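Local coordinates for protein pectinesterase A (Erwinia chrysanthemi, PDB 2NTP) that hydrolyses the methyl esters of pectin's galacturonan chains, releasing methanol in the first step of plant-tissue maceration and soft rot, at residues A65-A70 and S89-S94; L103-D108 and A130-V135. One frame throughout, in Å; residues are numbered along the deposited sequence.

Contact 1: A65-A70 and S89-S94; sequences AVIAAA and STITIS
Ile67 and Ile91 both place CG1 beside the backbone N and anti to the carbonyl carbon (chi1 -48° and -65°), and each then runs on extended to CD1, which brings the two CD1 methyls together at 3.7 Å. The side chains cross at about a right angle, so the meeting is a local one at the methyl ends rather than a zipper along their lengths. Ile91 CD1 is also 3.9 Å from Ile67 CG2, so this one methyl rests against both branches of Ile67.

Thr90 closes the other end of the contact. Its first torsion of -62° sets CG2 anti to the backbone N and directs this methyl at the backbone of strand 65-69, with CG2 3.8 Å from Ala69 N and 4.1 Å from Ala68 C. The hydroxyl branch lies against Ala69, where Thr90 OG1 is 4.1 Å from Ala69 CB. Although Thr90 OG1 also comes to 3.4 Å from Ala69 O, that pair is not a hydrogen bond; the hydroxyl is instead bonded to Arg106 O on strand 103-107. Thr90 is the loop residue just before strand 91-93, and no hydrogen bond joins the two segments. The contact therefore rests on van der Waals packing, with 188 Å² buried in total and every touching residue buried.

Strand 65-69 lies in its parallel sheet between strands 42-45 and 103-107, and Asn45 ND2 bonds to Ala68 O. Strand 91-93 belongs to a different parallel sheet, flanked by strands 48-50 and 133-135. Leu48 touches both isoleucines, while Ile105 of strand 103-107 and Leu133 of strand 133-135 extend the apolar layer around Ile91.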
ATOM      1  N   ALA A  65       8.625  16.965   2.523  1.00 10.73           N
ATOM      2  CA  ALA A  65       8.311  16.468   3.858  1.00 10.22           C
ATOM      3  C   ALA A  65       8.235  14.945   3.811  1.00 10.09           C
ATOM      4  O   ALA A  65       7.278  14.386   3.280  1.00 10.28           O
ATOM      5  CB  ALA A  65       7.009  17.067   4.368  1.00 10.30           C
ATOM      6  N   VAL A  66       9.263  14.292   4.354  1.00  9.51           N
ATOM      7  CA  VAL A  66       9.441  12.843   4.206  1.00  9.11           C
ATOM      8  C   VAL A  66       9.551  12.154   5.562  1.00  8.89           C
ATOM      9  O   VAL A  66      10.304  12.597   6.438  1.00  8.99           O
ATOM     10  CB  VAL A  66      10.713  12.496   3.359  1.00  9.28           C
ATOM     11  CG1 VAL A  66      10.832  10.992   3.137  1.00  9.55           C
ATOM     12  CG2 VAL A  66      10.694  13.210   2.010  1.00  8.45           C
ATOM     13  N   ILE A  67       8.795  11.067   5.722  1.00  8.20           N
ATOM     14  CA  ILE A  67       8.902  10.189   6.884  1.00  8.29           C
ATOM     15  C   ILE A  67       9.445   8.863   6.366  1.00  8.32           C
ATOM     16  O   ILE A  67       8.835   8.237   5.503  1.00  8.38           O
ATOM     17  CB  ILE A  67       7.529   9.971   7.570  1.00  8.31           C
ATOM     18  CG1 ILE A  67       6.825  11.320   7.786  1.00  8.03           C
ATOM     19  CG2 ILE A  67       7.692   9.176   8.871  1.00  8.37           C
ATOM     20  CD1 ILE A  67       5.358  11.219   8.225  1.00  8.04           C
ATOM     21  N   ALA A  68      10.603   8.454   6.874  1.00  8.45           N
ATOM     22  CA  ALA A  68      11.320   7.318   6.297  1.00  8.40           C
ATOM     23  C   ALA A  68      12.046   6.473   7.334  1.00  8.67           C
ATOM     24  O   ALA A  68      12.618   6.996   8.293  1.00  8.95           O
ATOM     25  CB  ALA A  68      12.307   7.810   5.247  1.00  8.48           C
ATOM     26  N   ALA A  69      12.006   5.162   7.131  1.00  8.33           N
ATOM     27  CA  ALA A  69      12.816   4.220   7.902  1.00  8.45           C
ATOM     28  C   ALA A  69      13.060   2.970   7.065  1.00  8.57           C
ATOM     29  O   ALA A  69      12.253   2.635   6.191  1.00  8.64           O
ATOM     30  CB  ALA A  69      12.140   3.864   9.220  1.00  8.28           C
ATOM     31  N   ALA A  70      14.175   2.291   7.329  1.00  8.69           N
ATOM     32  CA  ALA A  70      14.523   1.068   6.610  1.00  8.65           C
ATOM     33  C   ALA A  70      14.306  -0.165   7.478  1.00  8.66           C
ATOM     34  O   ALA A  70      15.032  -0.387   8.457  1.00  8.89           O
ATOM     35  CB  ALA A  70      15.965   1.134   6.113  1.00  8.83           C
ATOM     36  N   SER A  89       6.548  -2.063   8.948  1.00  7.60           N
ATOM     37  CA  SER A  89       5.955  -0.832   8.433  1.00  8.04           C
ATOM     38  C   SER A  89       6.583   0.428   9.013  1.00  7.29           C
ATOM     39  O   SER A  89       6.812   0.516  10.217  1.00  7.17           O
ATOM     40  CB  SER A  89       4.447  -0.813   8.669  1.00  8.39           C
ATOM     41  OG  SER A  89       3.869   0.230   7.898  1.00 12.88           O
ATOM     42  N   THR A  90       6.839   1.410   8.148  1.00  6.81           N
ATOM     43  CA  THR A  90       7.343   2.705   8.610  1.00  6.49           C
ATOM     44  C   THR A  90       6.254   3.422   9.408  1.00  6.80           C
ATOM     45  O   THR A  90       6.515   3.941  10.494  1.00  7.10           O
ATOM     46  CB  THR A  90       7.851   3.573   7.439  1.00  6.32           C
ATOM     47  OG1 THR A  90       8.952   2.906   6.809  1.00  6.46           O
ATOM     48  CG2 THR A  90       8.318   4.958   7.927  1.00  6.45           C
ATOM     49  N   ILE A  91       5.038   3.440   8.865  1.00  6.72           N
ATOM     50  CA  ILE A  91       3.890   4.025   9.557  1.00  7.06           C
ATOM     51  C   ILE A  91       2.771   2.994   9.660  1.00  7.18           C
ATOM     52  O   ILE A  91       2.406   2.358   8.670  1.00  7.16           O
ATOM     53  CB  ILE A  91       3.393   5.322   8.864  1.00  7.14           C
ATOM     54  CG1 ILE A  91       4.468   6.412   8.957  1.00  6.89           C
ATOM     55  CG2 ILE A  91       2.065   5.806   9.484  1.00  7.33           C
ATOM     56  CD1 ILE A  91       4.061   7.759   8.363  1.00  7.53           C
ATOM     57  N   THR A  92       2.255   2.831  10.875  1.00  7.26           N
ATOM     58  CA  THR A  92       1.153   1.915  11.147  1.00  7.53           C
ATOM     59  C   THR A  92      -0.044   2.728  11.641  1.00  7.76           C
ATOM     60  O   THR A  92       0.074   3.459  12.622  1.00  7.68           O
ATOM     61  CB  THR A  92       1.565   0.865  12.203  1.00  7.66           C
ATOM     62  OG1 THR A  92       2.675   0.094  11.711  1.00  7.76           O
ATOM     63  CG2 THR A  92       0.409  -0.063  12.524  1.00  7.64           C
ATOM     64  N   ILE A  93      -1.179   2.612  10.950  1.00  7.91           N
ATOM     65  CA  ILE A  93      -2.399   3.322  11.357  1.00  8.19           C
ATOM     66  C   ILE A  93      -3.348   2.351  12.040  1.00  8.79           C
ATOM     67  O   ILE A  93      -3.916   1.465  11.389  1.00  8.57           O
ATOM     68  CB  ILE A  93      -3.127   4.013  10.160  1.00  8.28           C
ATOM     69  CG1 ILE A  93      -2.172   4.892   9.341  1.00  8.09           C
ATOM     70  CG2 ILE A  93      -4.348   4.803  10.657  1.00  7.55           C
ATOM     71  CD1 ILE A  93      -1.528   6.042  10.111  1.00  7.95           C
ATOM     72  N   SER A  94      -3.494   2.515  13.354  1.00  9.82           N
ATOM     73  CA  SER A  94      -4.348   1.659  14.180  1.00 10.93           C
ATOM     74  C   SER A  94      -5.358   2.518  14.935  1.00 11.25           C
ATOM     75  O   SER A  94      -5.621   2.303  16.125  1.00 11.71           O
ATOM     76  CB  SER A  94      -3.506   0.854  15.170  1.00 10.96           C
ATOM     77  OG  SER A  94      -2.671  -0.065  14.488  1.00 13.71           O
TER

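Contact 2: L103-D108 and A130-V135; sequences LTIRND and AVALYV
Measured end to end, the touching parts of 103-108 and 130-135 run 164° apart, close to antiparallel, with Asn107 and Ala132 nearest at 4.6 Å between CA atoms, yet no backbone-to-backbone hydrogen bond links them. The polar connection comes from the side chain of Asn107. Its CG is anti to the backbone N (chi1 -165°), which carries the amide across to the loop residues 130-132, and ND2 donates to Val131 O over 2.9 Å. The N-H points almost straight at this oxygen (171°), which lies in the amide plane, although the donor approaches from well above the plane of the Val131 carbonyl. Bonds from ND2 to Thr71 O and from Phe109 N to OD1 should further restrict rotation of the amide.

Ala130 CB is nearly equidistant from three amide atoms, 3.5 Å from Asn107 ND2 and 3.6 Å from both Asn107 OD1 and Asn107 CG; the equally short approach to the central carbon places the methyl over the flat face of the amide rather than beyond one end of it. Ala132 CB rests on the backbone of strand 103-107, 3.8 Å from Asn107 N. Further along, Ile105 CG2 packs against Ala132 O at 3.4 Å, and the CD1 atoms of Ile105 and Leu133 meet more loosely at 4.4 Å. Arg106, whose CB points away from 130-135, uses NE and NH2 side-on to grip both carboxylate oxygens of Asp108.

Strands 103-107 and 133-135 lie in different parallel sheets of the right-handed parallel beta-helix common to pectinesterases and pectate lyases. The apolar pairs belong to its interior, while the polar end borders the catalytic cleft: the side chain of Val131 is about 4 Å from those of the substrate-binding Thr85 and the proton donor Asp154.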
ATOM      1  N   LEU A 103       2.779  14.798   1.947  1.00  8.79           N
ATOM      2  CA  LEU A 103       3.996  14.221   2.502  1.00  8.46           C
ATOM      3  C   LEU A 103       4.329  12.886   1.859  1.00  7.69           C
ATOM      4  O   LEU A 103       3.481  12.258   1.227  1.00  7.43           O
ATOM      5  CB  LEU A 103       3.909  14.095   4.025  1.00  9.21           C
ATOM      6  CG  LEU A 103       2.751  13.329   4.655  1.00  9.53           C
ATOM      7  CD1 LEU A 103       3.043  11.846   4.667  1.00 11.48           C
ATOM      8  CD2 LEU A 103       2.474  13.835   6.074  1.00  9.35           C
ATOM      9  N   THR A 104       5.584  12.484   2.017  1.00  7.09           N
ATOM     10  CA  THR A 104       6.074  11.207   1.505  1.00  6.82           C
ATOM     11  C   THR A 104       6.350  10.272   2.675  1.00  6.71           C
ATOM     12  O   THR A 104       6.896  10.698   3.698  1.00  6.85           O
ATOM     13  CB  THR A 104       7.353  11.398   0.672  1.00  6.78           C
ATOM     14  OG1 THR A 104       7.081  12.272  -0.434  1.00  6.77           O
ATOM     15  CG2 THR A 104       7.874  10.051   0.147  1.00  7.40           C
ATOM     16  N   ILE A 105       5.953   9.010   2.516  1.00  6.51           N
ATOM     17  CA  ILE A 105       6.225   7.952   3.488  1.00  6.39           C
ATOM     18  C   ILE A 105       7.020   6.863   2.762  1.00  6.40           C
ATOM     19  O   ILE A 105       6.576   6.340   1.737  1.00  6.21           O
ATOM     20  CB  ILE A 105       4.920   7.344   4.061  1.00  6.63           C
ATOM     21  CG1 ILE A 105       4.036   8.437   4.687  1.00  6.15           C
ATOM     22  CG2 ILE A 105       5.249   6.251   5.080  1.00  6.62           C
ATOM     23  CD1 ILE A 105       2.572   8.024   4.909  1.00  6.82           C
ATOM     24  N   ARG A 106       8.201   6.546   3.286  1.00  6.23           N
ATOM     25  CA  ARG A 106       9.100   5.586   2.646  1.00  6.76           C
ATOM     26  C   ARG A 106       9.473   4.430   3.563  1.00  6.52           C
ATOM     27  O   ARG A 106       9.661   4.614   4.771  1.00  6.71           O
ATOM     28  CB  ARG A 106      10.412   6.259   2.206  1.00  6.75           C
ATOM     29  CG  ARG A 106      10.281   7.576   1.459  1.00  7.49           C
ATOM     30  CD  ARG A 106      11.596   7.920   0.742  1.00  8.27           C
ATOM     31  NE  ARG A 106      12.748   7.892   1.646  1.00 10.05           N
ATOM     32  CZ  ARG A 106      13.649   8.868   1.775  1.00 11.11           C
ATOM     33  NH1 ARG A 106      13.575   9.977   1.044  1.00 12.15           N
ATOM     34  NH2 ARG A 106      14.643   8.726   2.639  1.00 11.93           N
ATOM     35  N   ASN A 107       9.592   3.240   2.978  1.00  6.35           N
ATOM     36  CA  ASN A 107      10.449   2.218   3.569  1.00  6.56           C
ATOM     37  C   ASN A 107      11.742   2.200   2.765  1.00  6.92           C
ATOM     38  O   ASN A 107      11.731   1.985   1.547  1.00  6.77           O
ATOM     39  CB  ASN A 107       9.791   0.838   3.629  1.00  6.50           C
ATOM     40  CG  ASN A 107      10.536  -0.119   4.562  1.00  6.07           C
ATOM     41  OD1 ASN A 107      11.766  -0.236   4.502  1.00  6.53           O
ATOM     42  ND2 ASN A 107       9.796  -0.802   5.423  1.00  5.23           N
ATOM     43  N   ASP A 108      12.846   2.474   3.452  1.00  7.06           N
ATOM     44  CA  ASP A 108      14.130   2.659   2.784  1.00  7.96           C
ATOM     45  C   ASP A 108      14.952   1.376   2.698  1.00  8.09           C
ATOM     46  O   ASP A 108      16.136   1.422   2.343  1.00  8.36           O
ATOM     47  CB  ASP A 108      14.934   3.776   3.465  1.00  8.22           C
ATOM     48  CG  ASP A 108      14.450   5.162   3.087  1.00  9.45           C
ATOM     49  OD1 ASP A 108      13.679   5.302   2.115  1.00 10.34           O
ATOM     50  OD2 ASP A 108      14.863   6.125   3.768  1.00 11.53           O
ATOM     51  N   ALA A 130       8.858  -5.039   2.801  1.00  6.40           N
ATOM     52  CA  ALA A 130       9.249  -3.857   3.555  1.00  5.73           C
ATOM     53  C   ALA A 130       8.187  -2.779   3.356  1.00  5.63           C
ATOM     54  O   ALA A 130       8.219  -2.002   2.395  1.00  5.31           O
ATOM     55  CB  ALA A 130      10.638  -3.375   3.127  1.00  6.07           C
ATOM     56  N   VAL A 131       7.240  -2.762   4.284  1.00  5.07           N
ATOM     57  CA  VAL A 131       6.039  -1.936   4.184  1.00  5.06           C
ATOM     58  C   VAL A 131       6.321  -0.462   4.494  1.00  5.01           C
ATOM     59  O   VAL A 131       6.989  -0.151   5.475  1.00  5.24           O
ATOM     60  CB  VAL A 131       4.942  -2.481   5.128  1.00  5.16           C
ATOM     61  CG1 VAL A 131       3.677  -1.626   5.048  1.00  5.49           C
ATOM     62  CG2 VAL A 131       4.618  -3.939   4.805  1.00  5.05           C
ATOM     63  N   ALA A 132       5.802   0.437   3.656  1.00  4.79           N
ATOM     64  CA  ALA A 132       5.879   1.874   3.930  1.00  4.86           C
ATOM     65  C   ALA A 132       4.728   2.305   4.838  1.00  5.25           C
ATOM     66  O   ALA A 132       4.942   2.965   5.857  1.00  5.23           O
ATOM     67  CB  ALA A 132       5.872   2.686   2.621  1.00  4.93           C
ATOM     68  N   LEU A 133       3.515   1.901   4.469  1.00  5.28           N
ATOM     69  CA  LEU A 133       2.302   2.268   5.190  1.00  5.63           C
ATOM     70  C   LEU A 133       1.407   1.058   5.399  1.00  5.96           C
ATOM     71  O   LEU A 133       1.124   0.312   4.455  1.00  5.58           O
ATOM     72  CB  LEU A 133       1.549   3.348   4.407  1.00  5.42           C
ATOM     73  CG  LEU A 133       0.180   3.813   4.904  1.00  5.43           C
ATOM     74  CD1 LEU A 133       0.294   4.487   6.274  1.00  7.15           C
ATOM     75  CD2 LEU A 133      -0.421   4.766   3.863  1.00  5.86           C
ATOM     76  N   TYR A 134       0.955   0.883   6.637  1.00  6.41           N
ATOM     77  CA  TYR A 134       0.095  -0.229   7.016  1.00  7.20           C
ATOM     78  C   TYR A 134      -1.132   0.357   7.692  1.00  7.66           C
ATOM     79  O   TYR A 134      -1.014   1.040   8.703  1.00  7.35           O
ATOM     80  CB  TYR A 134       0.853  -1.163   7.968  1.00  7.71           C
ATOM     81  CG  TYR A 134       0.092  -2.341   8.562  1.00  8.24           C
ATOM     82  CD1 TYR A 134      -0.990  -2.929   7.904  1.00  8.40           C
ATOM     83  CD2 TYR A 134       0.500  -2.899   9.779  1.00  9.17           C
ATOM     84  CE1 TYR A 134      -1.659  -4.026   8.458  1.00  9.33           C
ATOM     85  CE2 TYR A 134      -0.154  -3.986  10.327  1.00  9.33           C
ATOM     86  CZ  TYR A 134      -1.229  -4.541   9.670  1.00  9.23           C
ATOM     87  OH  TYR A 134      -1.873  -5.624  10.236  1.00 10.94           O
ATOM     88  N   VAL A 135      -2.298   0.128   7.096  1.00  8.40           N
ATOM     89  CA  VAL A 135      -3.564   0.474   7.736  1.00  9.47           C
ATOM     90  C   VAL A 135      -4.110  -0.829   8.297  1.00 10.14           C
ATOM     91  O   VAL A 135      -4.361  -1.771   7.544  1.00 10.23           O
ATOM     92  CB  VAL A 135      -4.565   1.117   6.737  1.00  9.24           C
ATOM     93  CG1 VAL A 135      -5.852   1.533   7.459  1.00 10.21           C
ATOM     94  CG2 VAL A 135      -3.942   2.322   6.046  1.00  9.32           C
TER

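Contacts 1 and 2 are both buried, with centres 5 Å apart, and pair the same two faces of the beta-helix in successive positions: strands 65-69 and 103-107 are neighbours in one parallel sheet, strands 91-93 and 133-135 in another. Ile93 N approaches Tyr134 O to 2.7 Å, a probable hydrogen bond between the second pair. Their chemistry differs. Contact 1 is held by van der Waals packing alone, whereas contact 2 buries more surface, 279 against 188 Å², and adds a side-chain-to-backbone hydrogen bond. Contact 2 also stands nearer the active site; the side chain of Thr90 in contact 1 is about 11 Å from that of Asp154.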